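Local coordinates for protein phosphonopyruvate hydrolase (PDB 2HJP) that hydrolyses phosphonopyruvate to pyruvate and phosphate, cleaving its carbon-phosphorus bond with the help of a divalent metal ion, at residues M109-F114 with Q126-I131. Numbering follows the deposited sequence.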
ATOM      1  N   MET A 109      -8.623 -14.367 -16.524  1.00 16.41           N
ATOM      2  CA  MET A 109      -8.078 -13.325 -17.393  1.00 16.48           C
ATOM      3  C   MET A 109      -8.915 -13.365 -18.702  1.00 16.38           C
ATOM      4  O   MET A 109      -9.133 -14.432 -19.265  1.00 17.26           O
ATOM      5  CB  MET A 109      -6.594 -13.613 -17.695  1.00 16.85           C
ATOM      6  CG  MET A 109      -5.957 -12.545 -18.494  1.00 17.89           C
ATOM      7  SD  MET A 109      -4.187 -12.724 -18.691  1.00 20.33           S
ATOM      8  CE  MET A 109      -4.030 -14.439 -19.221  1.00 16.84           C
ATOM      9  N   GLU A 110      -9.418 -12.220 -19.134  1.00 16.79           N
ATOM     10  CA  GLU A 110     -10.278 -12.131 -20.349  1.00 18.84           C
ATOM     11  C   GLU A 110      -9.541 -11.636 -21.575  1.00 18.09           C
ATOM     12  O   GLU A 110      -8.486 -10.967 -21.478  1.00 19.12           O
ATOM     13  CB  GLU A 110     -11.465 -11.187 -20.056  1.00 16.86           C
ATOM     14  CG  GLU A 110     -10.965  -9.756 -19.739  1.00 20.88           C
ATOM     15  CD  GLU A 110     -11.836  -9.055 -18.676  1.00 23.91           C
ATOM     16  OE1 GLU A 110     -12.003  -7.837 -18.778  1.00 26.13           O
ATOM     17  OE2 GLU A 110     -12.356  -9.736 -17.758  1.00 24.83           O
ATOM     18  N   ASP A 111     -10.098 -11.929 -22.746  1.00 19.18           N
ATOM     19  CA  ASP A 111      -9.403 -11.549 -23.981  1.00 20.51           C
ATOM     20  C   ASP A 111      -9.798 -10.181 -24.585  1.00 21.85           C
ATOM     21  O   ASP A 111      -9.637  -9.951 -25.798  1.00 22.05           O
ATOM     22  CB  ASP A 111      -9.537 -12.666 -25.036  1.00 20.80           C
ATOM     23  CG  ASP A 111     -10.988 -13.057 -25.310  1.00 24.22           C
ATOM     24  OD1 ASP A 111     -11.913 -12.418 -24.762  1.00 23.19           O
ATOM     25  OD2 ASP A 111     -11.210 -14.020 -26.073  1.00 24.63           O
ATOM     26  N   LYS A 112     -10.306  -9.284 -23.753  1.00 21.34           N
ATOM     27  CA  LYS A 112     -10.648  -7.948 -24.236  1.00 24.90           C
ATOM     28  C   LYS A 112      -9.290  -7.237 -24.497  1.00 25.02           C
ATOM     29  O   LYS A 112      -8.266  -7.572 -23.876  1.00 24.61           O
ATOM     30  CB  LYS A 112     -11.423  -7.174 -23.170  1.00 25.88           C
ATOM     31  CG  LYS A 112     -12.721  -7.829 -22.787  1.00 31.74           C
ATOM     32  CD  LYS A 112     -13.840  -6.868 -22.283  1.00 35.54           C
ATOM     33  CE  LYS A 112     -13.479  -6.059 -21.081  1.00 38.97           C
ATOM     34  NZ  LYS A 112     -14.592  -5.087 -20.764  1.00 42.60           N
ATOM     35  N   THR A 113      -9.279  -6.275 -25.396  1.00 26.33           N
ATOM     36  CA  THR A 113      -8.055  -5.536 -25.662  1.00 30.51           C
ATOM     37  C   THR A 113      -7.988  -4.598 -24.487  1.00 31.88           C
ATOM     38  O   THR A 113      -9.005  -4.358 -23.809  1.00 32.14           O
ATOM     39  CB  THR A 113      -8.148  -4.670 -26.920  1.00 32.02           C
ATOM     40  OG1 THR A 113      -9.156  -3.677 -26.708  1.00 36.15           O
ATOM     41  CG2 THR A 113      -8.544  -5.512 -28.113  1.00 33.01           C
ATOM     42  N   PHE A 114      -6.812  -4.041 -24.238  1.00 33.29           N
ATOM     43  CA  PHE A 114      -6.678  -3.126 -23.131  1.00 34.58           C
ATOM     44  C   PHE A 114      -5.524  -2.223 -23.448  1.00 33.74           C
ATOM     45  O   PHE A 114      -4.487  -2.689 -23.832  1.00 32.96           O
ATOM     46  CB  PHE A 114      -6.347  -3.862 -21.845  1.00 37.07           C
ATOM     47  CG  PHE A 114      -5.769  -2.969 -20.805  1.00 41.79           C
ATOM     48  CD1 PHE A 114      -6.596  -2.078 -20.121  1.00 42.57           C
ATOM     49  CD2 PHE A 114      -4.371  -2.884 -20.645  1.00 42.74           C
ATOM     50  CE1 PHE A 114      -6.064  -1.093 -19.303  1.00 44.68           C
ATOM     51  CE2 PHE A 114      -3.804  -1.914 -19.837  1.00 44.99           C
ATOM     52  CZ  PHE A 114      -4.639  -1.000 -19.156  1.00 45.13           C
ATOM     53  N   GLN A 126     -12.127  -5.688 -33.439  1.00 52.83           N
ATOM     54  CA  GLN A 126     -11.068  -4.846 -32.801  1.00 52.31           C
ATOM     55  C   GLN A 126     -11.257  -4.825 -31.267  1.00 50.20           C
ATOM     56  O   GLN A 126     -10.375  -4.373 -30.522  1.00 50.18           O
ATOM     57  CB  GLN A 126     -11.167  -3.409 -33.355  1.00 55.40           C
ATOM     58  CG  GLN A 126     -10.695  -3.221 -34.791  1.00 58.86           C
ATOM     59  CD  GLN A 126     -11.188  -1.916 -35.407  1.00 61.63           C
ATOM     60  OE1 GLN A 126     -11.074  -1.704 -36.641  1.00 63.58           O
ATOM     61  NE2 GLN A 126     -11.752  -1.025 -34.561  1.00 63.11           N
ATOM     62  N   GLU A 127     -12.420  -5.311 -30.817  1.00 46.61           N
ATOM     63  CA  GLU A 127     -12.776  -5.340 -29.401  1.00 42.75           C
ATOM     64  C   GLU A 127     -11.985  -6.335 -28.554  1.00 38.33           C
ATOM     65  O   GLU A 127     -11.785  -6.109 -27.352  1.00 38.16           O
ATOM     66  CB  GLU A 127     -14.266  -5.632 -29.263  1.00 45.84           C
ATOM     67  CG  GLU A 127     -15.127  -4.741 -30.159  1.00 50.50           C
ATOM     68  CD  GLU A 127     -16.349  -4.170 -29.445  1.00 52.64           C
ATOM     69  OE1 GLU A 127     -17.464  -4.762 -29.534  1.00 53.94           O
ATOM     70  OE2 GLU A 127     -16.180  -3.119 -28.789  1.00 53.73           O
ATOM     71  N   LEU A 128     -11.574  -7.442 -29.165  1.00 33.74           N
ATOM     72  CA  LEU A 128     -10.794  -8.463 -28.486  1.00 30.05           C
ATOM     73  C   LEU A 128      -9.349  -8.515 -29.021  1.00 28.92           C
ATOM     74  O   LEU A 128      -9.071  -8.074 -30.133  1.00 26.37           O
ATOM     75  CB  LEU A 128     -11.451  -9.856 -28.682  1.00 29.57           C
ATOM     76  CG  LEU A 128     -12.929 -10.078 -28.358  1.00 29.27           C
ATOM     77  CD1 LEU A 128     -13.222 -11.553 -28.043  1.00 28.31           C
ATOM     78  CD2 LEU A 128     -13.286  -9.283 -27.188  1.00 31.17           C
ATOM     79  N   VAL A 129      -8.413  -9.063 -28.243  1.00 27.46           N
ATOM     80  CA  VAL A 129      -7.049  -9.165 -28.752  1.00 26.60           C
ATOM     81  C   VAL A 129      -7.003 -10.335 -29.741  1.00 25.11           C
ATOM     82  O   VAL A 129      -7.935 -11.115 -29.813  1.00 24.46           O
ATOM     83  CB  VAL A 129      -6.015  -9.397 -27.602  1.00 26.32           C
ATOM     84  CG1 VAL A 129      -6.020  -8.226 -26.663  1.00 25.36           C
ATOM     85  CG2 VAL A 129      -6.334 -10.697 -26.825  1.00 26.45           C
ATOM     86  N   ARG A 130      -5.924 -10.431 -30.513  1.00 25.32           N
ATOM     87  CA  ARG A 130      -5.756 -11.505 -31.471  1.00 25.52           C
ATOM     88  C   ARG A 130      -5.647 -12.802 -30.705  1.00 24.83           C
ATOM     89  O   ARG A 130      -5.067 -12.846 -29.622  1.00 24.08           O
ATOM     90  CB  ARG A 130      -4.476 -11.295 -32.328  1.00 27.66           C
ATOM     91  CG  ARG A 130      -4.554 -10.152 -33.413  1.00 26.79           C
ATOM     92  CD  ARG A 130      -3.234  -9.380 -33.436  1.00 29.92           C
ATOM     93  NE  ARG A 130      -2.255 -10.407 -33.385  1.00 32.39           N
ATOM     94  CZ  ARG A 130      -1.226 -10.486 -32.582  1.00 29.76           C
ATOM     95  NH1 ARG A 130      -0.930  -9.556 -31.695  1.00 29.15           N
ATOM     96  NH2 ARG A 130      -0.560 -11.602 -32.662  1.00 31.56           N
ATOM     97  N   ILE A 131      -6.199 -13.845 -31.298  1.00 23.80           N
ATOM     98  CA  ILE A 131      -6.214 -15.181 -30.713  1.00 24.56           C
ATOM     99  C   ILE A 131      -4.808 -15.618 -30.303  1.00 21.93           C
ATOM    100  O   ILE A 131      -4.613 -16.048 -29.172  1.00 22.13           O
ATOM    101  CB  ILE A 131      -6.832 -16.182 -31.708  1.00 25.97           C
ATOM    102  CG1 ILE A 131      -8.339 -15.939 -31.780  1.00 29.02           C
ATOM    103  CG2 ILE A 131      -6.465 -17.616 -31.306  1.00 28.81           C
ATOM    104  CD1 ILE A 131      -9.048 -16.650 -32.928  1.00 32.60           C
TER
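Over one face of the Asp-111 carboxylate lies Leu-128 CD1, 3.6 Å from Asp-111 OD1 and nearly as close to OD2. The oxygens themselves are engaged elsewhere, OD1 with the backbone N of Glu-157 and OD2 with the hydroxyl of Tyr-175; the leucine methyl thus covers a buried carboxylate, probably ionised, whose two oxygens each have a hydrogen-bond partner outside the contact. A second flat group, the peptide linking Leu-128 to Val-129, carries a methyl on one face: Thr-113 CG2 stands almost directly above Leu-128 C at 3.2 Å. It gets there because CG2 is anti to the threonine's own carbonyl carbon, with chi1 64° for OG1. Val-129 CG1 packs at 3.5 Å on Thr-113 CA. Two backbone hydrogen bonds flank the pairing of Lys-112 with Leu-128, a single beta bridge: Val-129 N donates to Asp-111 O at 2.9 Å, almost in line with the carbonyl, whereas Thr-113 N reaches Glu-127 O at 3.2 Å from a tilted position. With an alanine at Leu-128, the Asp-111 carboxylate would probably lose the cover over that face, leaving a gap beside Arg-171. The bridge ties together the two ends of the loop between strand 106-110 of the TIM barrel and helix 131-144, whose Phe-134 touches Asp-111 and Val-129, while Leu-128 leans on Arg-171 of helix 165-177.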